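Local coordinates for cell wall surface anchor family protein (Streptococcus agalactiae serogroup V, PDB 3TW0), which serves as the adhesive tip pilin of group B streptococcal pili, probably attaching to the host, this piece holding its metal-binding von Willebrand factor A-type domain, at residues Ser191-Phe196 with Ser293-Ile298; Leu233-Val239 with Tyr275-Trp281; Phe321-Val327 with Asn351-Val355. The protein carries 2 engineered substitutions. All blocks are in the same frame, centred on the assembly; numbering follows the deposited sequence.

Contact 1 of 3, residues Ser191-Phe196 with Ser293-Ile298; sequences SYQNQF and SATKQI
The Phe196 ring is overlain on one face by the aliphatic end of Lys296, whose CE stands 3.8 Å from the ring centroid and almost on the normal. The chain carries on across the ring, and the ammonium NZ ends 4.2 Å from the same centroid, still above the face, as a cation-pi partner. The kink that lays the chain there lies at chi2 (66°), after a first torsion that sets CG opposite the backbone N. The Tyr192 ring meets Ser293 obliquely, with CD2 3.3 Å from OG, while Phe184 stands nearly perpendicular to it. Gln193 crosses the lysine chain obliquely, its OE1 3.4 Å from Lys296 CD. A single hydrogen bond joins the segments directly: Gln193 N gives to Thr295 OG1 over 2.8 Å, somewhat bent at 144°. The donor belongs to the first turn of helix 192-201, which is N-capped by Ser191, whose OG accepts from Asn194 N. Opposite this turn the loop 293-298 is irregular, and Ser293 OG helps shape it by accepting from Thr295 N in an ST turn. Water 1 accepts from Lys296 NZ at 2.7 Å and from Gln193 NE2 at 3.2 Å. Two further partners hold these polar ends, Glu303 forming a salt bridge with the lysine and Asn197 OD1 accepting from the glutamine amide.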
loop_
_atom_site.group_PDB
_atom_site.type_symbol
_atom_site.label_atom_id
_atom_site.label_comp_id
_atom_site.label_asym_id
_atom_site.label_seq_id
_atom_site.Cartn_x
_atom_site.Cartn_y
_atom_site.Cartn_z
ATOM N N SER A 191 -10.536 -20.679 -17.003
ATOM C CA SER A 191 -9.636 -20.806 -15.848
ATOM C C SER A 191 -9.125 -19.438 -15.409
ATOM O O SER A 191 -9.010 -18.523 -16.217
ATOM C CB SER A 191 -8.422 -21.698 -16.167
ATOM O OG SER A 191 -7.551 -21.008 -17.037
ATOM N N TYR A 192 -8.773 -19.312 -14.132
ATOM C CA TYR A 192 -8.205 -18.056 -13.668
ATOM C C TYR A 192 -6.910 -17.691 -14.420
ATOM O O TYR A 192 -6.682 -16.515 -14.713
ATOM C CB TYR A 192 -7.999 -18.079 -12.145
ATOM C CG TYR A 192 -9.295 -18.091 -11.372
ATOM C CD1 TYR A 192 -10.223 -17.032 -11.530
ATOM C CD2 TYR A 192 -9.598 -19.127 -10.459
ATOM C CE1 TYR A 192 -11.438 -17.017 -10.819
ATOM C CE2 TYR A 192 -10.817 -19.105 -9.722
ATOM C CZ TYR A 192 -11.712 -18.042 -9.929
ATOM O OH TYR A 192 -12.888 -17.963 -9.259
ATOM N N GLN A 193 -6.083 -18.689 -14.752
ATOM C CA GLN A 193 -4.870 -18.402 -15.532
ATOM C C GLN A 193 -5.213 -17.781 -16.893
ATOM O O GLN A 193 -4.633 -16.770 -17.284
ATOM C CB GLN A 193 -3.969 -19.632 -15.700
ATOM C CG GLN A 193 -2.615 -19.289 -16.379
ATOM C CD GLN A 193 -1.763 -18.318 -15.551
ATOM O OE1 GLN A 193 -1.463 -18.587 -14.392
ATOM N NE2 GLN A 193 -1.377 -17.189 -16.148
ATOM N N ASN A 194 -6.168 -18.372 -17.608
ATOM C CA ASN A 194 -6.587 -17.793 -18.873
ATOM C C ASN A 194 -7.260 -16.431 -18.690
ATOM O O ASN A 194 -7.149 -15.565 -19.547
ATOM C CB ASN A 194 -7.481 -18.761 -19.669
ATOM C CG ASN A 194 -6.701 -19.960 -20.239
ATOM O OD1 ASN A 194 -5.506 -19.856 -20.514
ATOM N ND2 ASN A 194 -7.384 -21.099 -20.417
ATOM N N GLN A 195 -7.952 -16.225 -17.566
ATOM C CA GLN A 195 -8.561 -14.907 -17.297
ATOM C C GLN A 195 -7.455 -13.877 -17.103
ATOM O O GLN A 195 -7.497 -12.798 -17.664
ATOM C CB GLN A 195 -9.473 -14.947 -16.061
ATOM C CG GLN A 195 -10.772 -15.728 -16.251
ATOM C CD GLN A 195 -11.750 -15.459 -15.129
ATOM O OE1 GLN A 195 -11.876 -14.318 -14.665
ATOM N NE2 GLN A 195 -12.410 -16.498 -14.670
ATOM N N PHE A 196 -6.437 -14.250 -16.354
ATOM C CA PHE A 196 -5.307 -13.348 -16.039
ATOM C C PHE A 196 -4.591 -12.965 -17.328
ATOM O O PHE A 196 -4.409 -11.771 -17.647
ATOM C CB PHE A 196 -4.358 -14.078 -15.084
ATOM C CG PHE A 196 -3.164 -13.268 -14.639
ATOM C CD1 PHE A 196 -3.276 -12.331 -13.608
ATOM C CD2 PHE A 196 -1.891 -13.497 -15.210
ATOM C CE1 PHE A 196 -2.158 -11.619 -13.176
ATOM C CE2 PHE A 196 -0.794 -12.782 -14.795
ATOM C CZ PHE A 196 -0.915 -11.829 -13.782
ATOM N N SER A 293 -8.255 -20.800 -6.130
ATOM C CA SER A 293 -7.911 -21.033 -7.523
ATOM C C SER A 293 -6.924 -22.196 -7.681
ATOM O O SER A 293 -5.943 -22.298 -6.939
ATOM C CB SER A 293 -7.285 -19.758 -8.106
ATOM O OG SER A 293 -6.631 -20.042 -9.340
ATOM N N ALA A 294 -7.189 -23.069 -8.641
ATOM C CA ALA A 294 -6.284 -24.177 -8.950
ATOM C C ALA A 294 -5.360 -23.797 -10.108
ATOM O O ALA A 294 -4.544 -24.624 -10.584
ATOM C CB ALA A 294 -7.095 -25.429 -9.307
ATOM N N THR A 295 -5.489 -22.575 -10.601
ATOM C CA THR A 295 -4.501 -22.105 -11.585
ATOM C C THR A 295 -3.778 -20.843 -11.097
ATOM O O THR A 295 -2.934 -20.930 -10.234
ATOM C CB THR A 295 -5.090 -21.938 -13.015
ATOM O OG1 THR A 295 -6.109 -20.933 -13.007
ATOM C CG2 THR A 295 -5.661 -23.249 -13.553
ATOM N N LYS A 296 -4.094 -19.683 -11.666
ATOM C CA LYS A 296 -3.388 -18.464 -11.298
ATOM C C LYS A 296 -3.714 -18.142 -9.845
ATOM O O LYS A 296 -4.902 -18.205 -9.463
ATOM C CB LYS A 296 -3.865 -17.292 -12.177
ATOM C CG LYS A 296 -3.179 -15.928 -11.872
ATOM C CD LYS A 296 -1.672 -15.977 -12.212
ATOM C CE LYS A 296 -0.905 -14.931 -11.459
ATOM N NZ LYS A 296 0.542 -14.796 -11.823
ATOM N N GLN A 297 -2.682 -17.763 -9.074
ATOM C CA GLN A 297 -2.841 -17.315 -7.675
ATOM C C GLN A 297 -2.046 -16.053 -7.391
ATOM O O GLN A 297 -0.825 -15.984 -7.676
ATOM C CB GLN A 297 -2.431 -18.399 -6.674
ATOM C CG GLN A 297 -3.363 -19.631 -6.584
ATOM C CD GLN A 297 -2.821 -20.705 -5.643
ATOM O OE1 GLN A 297 -3.529 -21.642 -5.263
ATOM N NE2 GLN A 297 -1.567 -20.577 -5.267
ATOM N N ILE A 298 -2.727 -15.052 -6.839
ATOM C CA ILE A 298 -2.052 -13.828 -6.379
ATOM C C ILE A 298 -1.630 -14.105 -4.935
ATOM O O ILE A 298 -2.462 -14.493 -4.129
ATOM C CB ILE A 298 -2.988 -12.601 -6.493
ATOM C CG1 ILE A 298 -3.513 -12.440 -7.936
ATOM C CG2 ILE A 298 -2.351 -11.323 -5.946
ATOM C CD1 ILE A 298 -2.446 -12.135 -8.991
HETATM O O HOH W 1 0.900 -15.693 -14.382
#

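Contact 2 of 3, residues Leu233-Val239 with Tyr275-Trp281; sequences LFSDRKV and YWRDYNW
Arg237 on Trp281 and Phe234 on Trp276 form the tightly packed part of this contact. Arg237 lays its guanidinium flat on Trp281, centres 4.0 Å apart and planes at 9°, and its CD sits 3.5 Å from the centroid of the six-membered ring. An extended chain from CG to NE spreads the arginine over that face; Asp278 CB occupies the opposite one. Trp276 is likewise sandwiched: Phe234 stacks on one side, its ring centroid 4.4 Å from that of the five-membered ring, and Val239 CG2 presses on the other, 3.9 Å from the six-membered centroid. Asp236 O lies at the indole edge, in its plane. Single backbone bridges pair Phe234 with Trp281 and Lys238 with Tyr275, accompanied by the bonds Phe234 N to Asn280 O (2.7 Å) and Trp276 N to Arg237 O (2.9 Å). The outer side is looser. There Lys238, exposed, runs alongside Tyr275 in the same direction and touches it through CG, 3.8 Å from CE2, while Asp236 accepts from Lys238 N in an Asx turn. Beyond the segments, Arg237 NH2 donates to Lys290 O. The contact thus sets an irregular loop against the end of strand 271-276, beside strand 70-78, where Val239 rests on Val77.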
loop_
_atom_site.group_PDB
_atom_site.type_symbol
_atom_site.label_atom_id
_atom_site.label_comp_id
_atom_site.label_asym_id
_atom_site.label_seq_id
_atom_site.Cartn_x
_atom_site.Cartn_y
_atom_site.Cartn_z
ATOM N N LEU A 233 -0.070 -12.551 0.866
ATOM C CA LEU A 233 -1.419 -13.010 1.131
ATOM C C LEU A 233 -1.291 -14.441 1.621
ATOM O O LEU A 233 -0.346 -15.147 1.220
ATOM C CB LEU A 233 -2.256 -12.940 -0.141
ATOM C CG LEU A 233 -2.614 -11.510 -0.575
ATOM C CD1 LEU A 233 -2.941 -11.436 -2.057
ATOM C CD2 LEU A 233 -3.768 -10.901 0.294
ATOM N N PHE A 234 -2.232 -14.890 2.445
ATOM C CA PHE A 234 -2.034 -16.150 3.192
ATOM C C PHE A 234 -2.705 -17.332 2.523
ATOM O O PHE A 234 -3.876 -17.270 2.173
ATOM C CB PHE A 234 -2.477 -16.003 4.668
ATOM C CG PHE A 234 -1.770 -14.892 5.394
ATOM C CD1 PHE A 234 -0.393 -14.926 5.573
ATOM C CD2 PHE A 234 -2.466 -13.791 5.867
ATOM C CE1 PHE A 234 0.278 -13.876 6.247
ATOM C CE2 PHE A 234 -1.812 -12.741 6.550
ATOM C CZ PHE A 234 -0.449 -12.788 6.732
ATOM N N SER A 235 -1.937 -18.405 2.331
ATOM C CA SER A 235 -2.516 -19.653 1.821
ATOM C C SER A 235 -3.222 -20.431 2.937
ATOM O O SER A 235 -4.249 -21.075 2.699
ATOM C CB SER A 235 -1.479 -20.516 1.078
ATOM O OG SER A 235 -0.282 -20.630 1.837
ATOM N N ASP A 236 -2.677 -20.346 4.142
ATOM C CA ASP A 236 -3.289 -20.956 5.316
ATOM C C ASP A 236 -4.173 -19.855 5.921
ATOM O O ASP A 236 -3.696 -18.799 6.333
ATOM C CB ASP A 236 -2.194 -21.449 6.284
ATOM C CG ASP A 236 -2.744 -22.130 7.567
ATOM O OD1 ASP A 236 -3.985 -22.200 7.815
ATOM O OD2 ASP A 236 -1.890 -22.625 8.337
ATOM N N ARG A 237 -5.471 -20.084 5.939
ATOM C CA ARG A 237 -6.410 -19.044 6.364
ATOM C C ARG A 237 -6.610 -18.989 7.884
ATOM O O ARG A 237 -7.241 -18.043 8.398
ATOM C CB ARG A 237 -7.747 -19.266 5.673
ATOM C CG ARG A 237 -7.629 -19.287 4.187
ATOM C CD ARG A 237 -8.790 -19.956 3.558
ATOM N NE ARG A 237 -8.757 -19.816 2.110
ATOM C CZ ARG A 237 -9.657 -20.335 1.281
ATOM N NH1 ARG A 237 -10.680 -21.021 1.752
ATOM N NH2 ARG A 237 -9.545 -20.134 -0.030
ATOM N N LYS A 238 -6.069 -19.990 8.586
ATOM C CA LYS A 238 -6.188 -20.085 10.046
ATOM C C LYS A 238 -5.110 -19.263 10.717
ATOM O O LYS A 238 -3.942 -19.312 10.300
ATOM C CB LYS A 238 -6.092 -21.542 10.506
ATOM C CG LYS A 238 -7.145 -22.404 9.865
ATOM C CD LYS A 238 -6.868 -23.889 10.003
ATOM C CE LYS A 238 -8.038 -24.656 9.373
ATOM N NZ LYS A 238 -7.768 -26.124 9.281
ATOM N N VAL A 239 -5.505 -18.498 11.733
ATOM C CA VAL A 239 -4.566 -17.722 12.543
ATOM C C VAL A 239 -3.927 -18.671 13.525
ATOM O O VAL A 239 -4.637 -19.330 14.256
ATOM C CB VAL A 239 -5.282 -16.625 13.361
ATOM C CG1 VAL A 239 -4.275 -15.840 14.241
ATOM C CG2 VAL A 239 -6.028 -15.708 12.446
ATOM N N TYR A 275 -9.699 -16.973 12.020
ATOM C CA TYR A 275 -9.194 -16.986 10.656
ATOM C C TYR A 275 -8.849 -15.551 10.282
ATOM O O TYR A 275 -9.459 -14.578 10.786
ATOM C CB TYR A 275 -10.273 -17.507 9.669
ATOM C CG TYR A 275 -10.718 -18.935 9.927
ATOM C CD1 TYR A 275 -11.491 -19.245 11.037
ATOM C CD2 TYR A 275 -10.357 -19.963 9.067
ATOM C CE1 TYR A 275 -11.877 -20.536 11.303
ATOM C CE2 TYR A 275 -10.758 -21.283 9.323
ATOM C CZ TYR A 275 -11.519 -21.543 10.443
ATOM O OH TYR A 275 -11.921 -22.807 10.728
ATOM N N TRP A 276 -7.871 -15.409 9.392
ATOM C CA TRP A 276 -7.586 -14.131 8.788
ATOM C C TRP A 276 -8.852 -13.739 8.027
ATOM O O TRP A 276 -9.534 -14.605 7.477
ATOM C CB TRP A 276 -6.432 -14.294 7.809
ATOM C CG TRP A 276 -5.163 -14.781 8.456
ATOM C CD1 TRP A 276 -4.529 -15.964 8.242
ATOM C CD2 TRP A 276 -4.381 -14.076 9.418
ATOM N NE1 TRP A 276 -3.396 -16.045 9.014
ATOM C CE2 TRP A 276 -3.285 -14.893 9.746
ATOM C CE3 TRP A 276 -4.506 -12.823 10.039
ATOM C CZ2 TRP A 276 -2.307 -14.498 10.660
ATOM C CZ3 TRP A 276 -3.539 -12.436 10.945
ATOM C CH2 TRP A 276 -2.449 -13.268 11.240
ATOM N N ARG A 277 -9.191 -12.457 8.012
ATOM C CA ARG A 277 -10.319 -12.006 7.193
ATOM C C ARG A 277 -9.939 -12.259 5.724
ATOM O O ARG A 277 -8.736 -12.230 5.378
ATOM C CB ARG A 277 -10.605 -10.534 7.456
ATOM C CG ARG A 277 -11.057 -10.242 8.864
ATOM C CD ARG A 277 -11.474 -8.776 9.025
ATOM N NE ARG A 277 -12.696 -8.527 8.295
ATOM C CZ ARG A 277 -13.413 -7.407 8.315
ATOM N NH1 ARG A 277 -13.073 -6.368 9.055
ATOM N NH2 ARG A 277 -14.507 -7.340 7.586
ATOM N N ASP A 278 -10.937 -12.548 4.884
ATOM C CA ASP A 278 -10.692 -13.094 3.546
ATOM C C ASP A 278 -9.984 -12.158 2.553
ATOM O O ASP A 278 -9.474 -12.612 1.514
ATOM C CB ASP A 278 -11.946 -13.747 2.939
ATOM C CG ASP A 278 -13.058 -12.744 2.610
ATOM O OD1 ASP A 278 -12.784 -11.595 2.231
ATOM O OD2 ASP A 278 -14.230 -13.135 2.716
ATOM N N TYR A 279 -9.901 -10.874 2.895
ATOM C CA TYR A 279 -9.094 -9.953 2.124
ATOM C C TYR A 279 -7.582 -10.153 2.380
ATOM O O TYR A 279 -6.760 -9.587 1.681
ATOM C CB TYR A 279 -9.531 -8.489 2.316
ATOM C CG TYR A 279 -9.587 -7.993 3.738
ATOM C CD1 TYR A 279 -10.805 -7.606 4.310
ATOM C CD2 TYR A 279 -8.437 -7.875 4.500
ATOM C CE1 TYR A 279 -10.860 -7.132 5.622
ATOM C CE2 TYR A 279 -8.482 -7.405 5.781
ATOM C CZ TYR A 279 -9.705 -7.029 6.343
ATOM O OH TYR A 279 -9.727 -6.565 7.650
ATOM N N ASN A 280 -7.229 -10.998 3.335
ATOM C CA ASN A 280 -5.826 -11.390 3.513
ATOM C C ASN A 280 -5.404 -12.705 2.862
ATOM O O ASN A 280 -4.237 -13.088 2.975
ATOM C CB ASN A 280 -5.454 -11.415 5.003
ATOM C CG ASN A 280 -5.175 -10.025 5.547
ATOM O OD1 ASN A 280 -4.461 -9.228 4.911
ATOM N ND2 ASN A 280 -5.732 -9.719 6.725
ATOM N N TRP A 281 -6.341 -13.390 2.205
ATOM C CA TRP A 281 -6.156 -14.737 1.676
ATOM C C TRP A 281 -5.512 -14.721 0.299
ATOM O O TRP A 281 -5.692 -13.783 -0.475
ATOM C CB TRP A 281 -7.519 -15.423 1.481
ATOM C CG TRP A 281 -8.296 -15.755 2.740
ATOM C CD1 TRP A 281 -7.968 -15.428 4.039
ATOM C CD2 TRP A 281 -9.572 -16.416 2.811
ATOM N NE1 TRP A 281 -8.929 -15.894 4.906
ATOM C CE2 TRP A 281 -9.933 -16.491 4.184
ATOM C CE3 TRP A 281 -10.433 -16.977 1.852
ATOM C CZ2 TRP A 281 -11.111 -17.102 4.616
ATOM C CZ3 TRP A 281 -11.616 -17.572 2.286
ATOM C CH2 TRP A 281 -11.938 -17.648 3.666
#

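Contact 3 of 3, residues Phe321-Val327 with Asn351-Val355; sequences FTVGIGV and NYCNV. Engineered in segment 351-355: Cys353 (natural residue Thr).
Strands 319-324 and 352-354 pair in parallel here, at one border of the central sheet, with Thr322, Val323 and Gly324 in register with Tyr352, Cys353 and Asn354. Four backbone hydrogen bonds, 2.9 to 3.0 Å long, alternate between the strands: Thr322 N to Asn351 O, Cys353 N to Thr322 O, Gly324 N to Cys353 O and Val355 N to Gly324 O. The straightest, from Cys353 N, has an N-H...O angle of 166°. Helix 335-344 joins the two strands in a beta-alpha-beta unit of the von Willebrand factor A fold, and strand 352-354 is the outermost of the five parallel strands on this side. On the face that carries Thr322 and Tyr352, the tyrosine leans over the partner strand: with CG opposite its backbone N (chi1 168°), CE1 comes within 3.5 Å of Gly324 N and OH within 3.6 Å of Gly324 CA. Val327 CG2 lies 3.5 Å from Tyr352 OH, the two side chains passing in opposite directions, and Met342 of the connecting helix touches both Thr322 and Tyr352. The other face brings Val323 CG1 to 3.7 Å from Val355 CB, roughly at right angles, and holds the engineered Cys353, whose SG is bonded to Cys360 of helix 358-366. At the end of the strand, the side chain of Asn354 is linked to the turn through two waters, water 2 between OD1 and Gly326 N and water 3 between ND2 and Val327 N. Asn354 OD1 also accepts from Asp356 N.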
loop_
_atom_site.group_PDB
_atom_site.type_symbol
_atom_site.label_atom_id
_atom_site.label_comp_id
_atom_site.label_asym_id
_atom_site.label_seq_id
_atom_site.Cartn_x
_atom_site.Cartn_y
_atom_site.Cartn_z
ATOM N N PHE A 321 11.452 7.363 -10.405
ATOM C CA PHE A 321 12.620 7.042 -9.607
ATOM C C PHE A 321 12.181 6.596 -8.217
ATOM O O PHE A 321 11.357 7.270 -7.588
ATOM C CB PHE A 321 13.564 8.255 -9.470
ATOM C CG PHE A 321 14.073 8.809 -10.778
ATOM C CD1 PHE A 321 13.832 8.169 -11.988
ATOM C CD2 PHE A 321 14.815 9.985 -10.793
ATOM C CE1 PHE A 321 14.322 8.694 -13.206
ATOM C CE2 PHE A 321 15.309 10.509 -11.997
ATOM C CZ PHE A 321 15.062 9.852 -13.208
ATOM N N THR A 322 12.747 5.485 -7.740
ATOM C CA THR A 322 12.437 4.971 -6.421
ATOM C C THR A 322 13.671 4.988 -5.490
ATOM O O THR A 322 14.746 4.478 -5.844
ATOM C CB THR A 322 11.843 3.558 -6.498
ATOM O OG1 THR A 322 10.867 3.517 -7.525
ATOM C CG2 THR A 322 11.134 3.177 -5.200
ATOM N N VAL A 323 13.498 5.546 -4.304
ATOM C CA VAL A 323 14.571 5.630 -3.316
ATOM C C VAL A 323 14.252 4.777 -2.098
ATOM O O VAL A 323 13.268 5.020 -1.393
ATOM C CB VAL A 323 14.906 7.087 -2.960
ATOM C CG1 VAL A 323 15.720 7.192 -1.651
ATOM C CG2 VAL A 323 15.684 7.694 -4.108
ATOM N N GLY A 324 15.085 3.763 -1.889
ATOM C CA GLY A 324 14.913 2.805 -0.803
ATOM C C GLY A 324 15.484 3.239 0.527
ATOM O O GLY A 324 16.640 3.630 0.638
ATOM N N ILE A 325 14.683 3.163 1.565
ATOM C CA ILE A 325 15.172 3.588 2.868
ATOM C C ILE A 325 15.179 2.450 3.878
ATOM O O ILE A 325 14.136 1.871 4.165
ATOM C CB ILE A 325 14.364 4.789 3.404
ATOM C CG1 ILE A 325 14.470 5.968 2.423
ATOM C CG2 ILE A 325 14.834 5.168 4.833
ATOM C CD1 ILE A 325 14.721 7.259 3.066
ATOM N N GLY A 326 16.355 2.160 4.425
ATOM C CA GLY A 326 16.544 1.095 5.419
ATOM C C GLY A 326 15.828 -0.196 5.050
ATOM O O GLY A 326 14.939 -0.638 5.779
ATOM N N VAL A 327 16.224 -0.794 3.928
ATOM C CA VAL A 327 15.432 -1.848 3.258
ATOM C C VAL A 327 15.704 -3.227 3.860
ATOM O O VAL A 327 16.837 -3.738 3.772
ATOM C CB VAL A 327 15.740 -1.878 1.714
ATOM C CG1 VAL A 327 14.937 -2.978 0.973
ATOM C CG2 VAL A 327 15.480 -0.504 1.076
ATOM N N ASN A 351 17.050 3.108 -11.866
ATOM C CA ASN A 351 16.268 4.198 -11.291
ATOM C C ASN A 351 15.699 3.820 -9.930
ATOM O O ASN A 351 14.998 4.610 -9.315
ATOM C CB ASN A 351 15.195 4.696 -12.252
ATOM C CG ASN A 351 15.789 5.383 -13.473
ATOM O OD1 ASN A 351 16.707 6.210 -13.368
ATOM N ND2 ASN A 351 15.261 5.057 -14.633
ATOM N N TYR A 352 15.986 2.599 -9.490
ATOM C CA TYR A 352 15.969 2.286 -8.083
ATOM C C TYR A 352 17.355 2.573 -7.455
ATOM O O TYR A 352 18.346 2.032 -7.900
ATOM C CB TYR A 352 15.580 0.820 -7.790
ATOM C CG TYR A 352 15.872 0.525 -6.328
ATOM C CD1 TYR A 352 15.148 1.173 -5.333
ATOM C CD2 TYR A 352 16.931 -0.317 -5.935
ATOM C CE1 TYR A 352 15.412 0.973 -3.978
ATOM C CE2 TYR A 352 17.204 -0.536 -4.537
ATOM C CZ TYR A 352 16.435 0.142 -3.580
ATOM O OH TYR A 352 16.637 -0.002 -2.222
ATOM N N CYS A 353 17.411 3.411 -6.420
ATOM C CA CYS A 353 18.658 3.669 -5.703
ATOM C C CYS A 353 18.380 3.514 -4.220
ATOM O O CYS A 353 17.335 3.975 -3.732
ATOM C CB CYS A 353 19.168 5.100 -5.973
ATOM S SG CYS A 353 19.349 5.580 -7.717
ATOM N N ASN A 354 19.299 2.874 -3.493
ATOM C CA ASN A 354 19.293 3.032 -2.047
ATOM C C ASN A 354 19.585 4.492 -1.774
ATOM O O ASN A 354 20.292 5.155 -2.557
ATOM C CB ASN A 354 20.322 2.151 -1.339
ATOM C CG ASN A 354 19.998 1.961 0.143
ATOM O OD1 ASN A 354 20.185 2.879 0.991
ATOM N ND2 ASN A 354 19.467 0.773 0.465
ATOM N N VAL A 355 18.993 5.009 -0.710
ATOM C CA VAL A 355 19.233 6.381 -0.296
ATOM C C VAL A 355 20.724 6.582 0.017
ATOM O O VAL A 355 21.288 7.652 -0.253
ATOM C CB VAL A 355 18.318 6.783 0.894
ATOM C CG1 VAL A 355 18.726 6.041 2.180
ATOM C CG2 VAL A 355 18.327 8.322 1.090
HETATM O O HOH W 2 19.152 2.930 3.306
HETATM O O HOH W 3 18.782 0.102 3.190
#

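Overall arrangement
From the N terminus, the chain first builds strands 11-18, 55-61 and 165-172 of the parallel sheet and then leaves it for helix 192-201, where contact 1 opens. Contact 2 is nested inside the long loop that contact 1 closes: residues 233-239 meet 275-281 before the chain returns to 293-298. The two touch where Ile298 O packs 3.7 Å from Leu233 CD1. Contact 1 ties helix 192-201 to the loop before helix 302-312; contact 2 ties the loop after helix 220-223 to the end of strand 271-276. Contact 3 follows in series, its short loop, which holds helix 335-344, closed by the pairing of strands 319-324 and 352-354, about 30 Å from contact 2 between centres and across the centre of the chain.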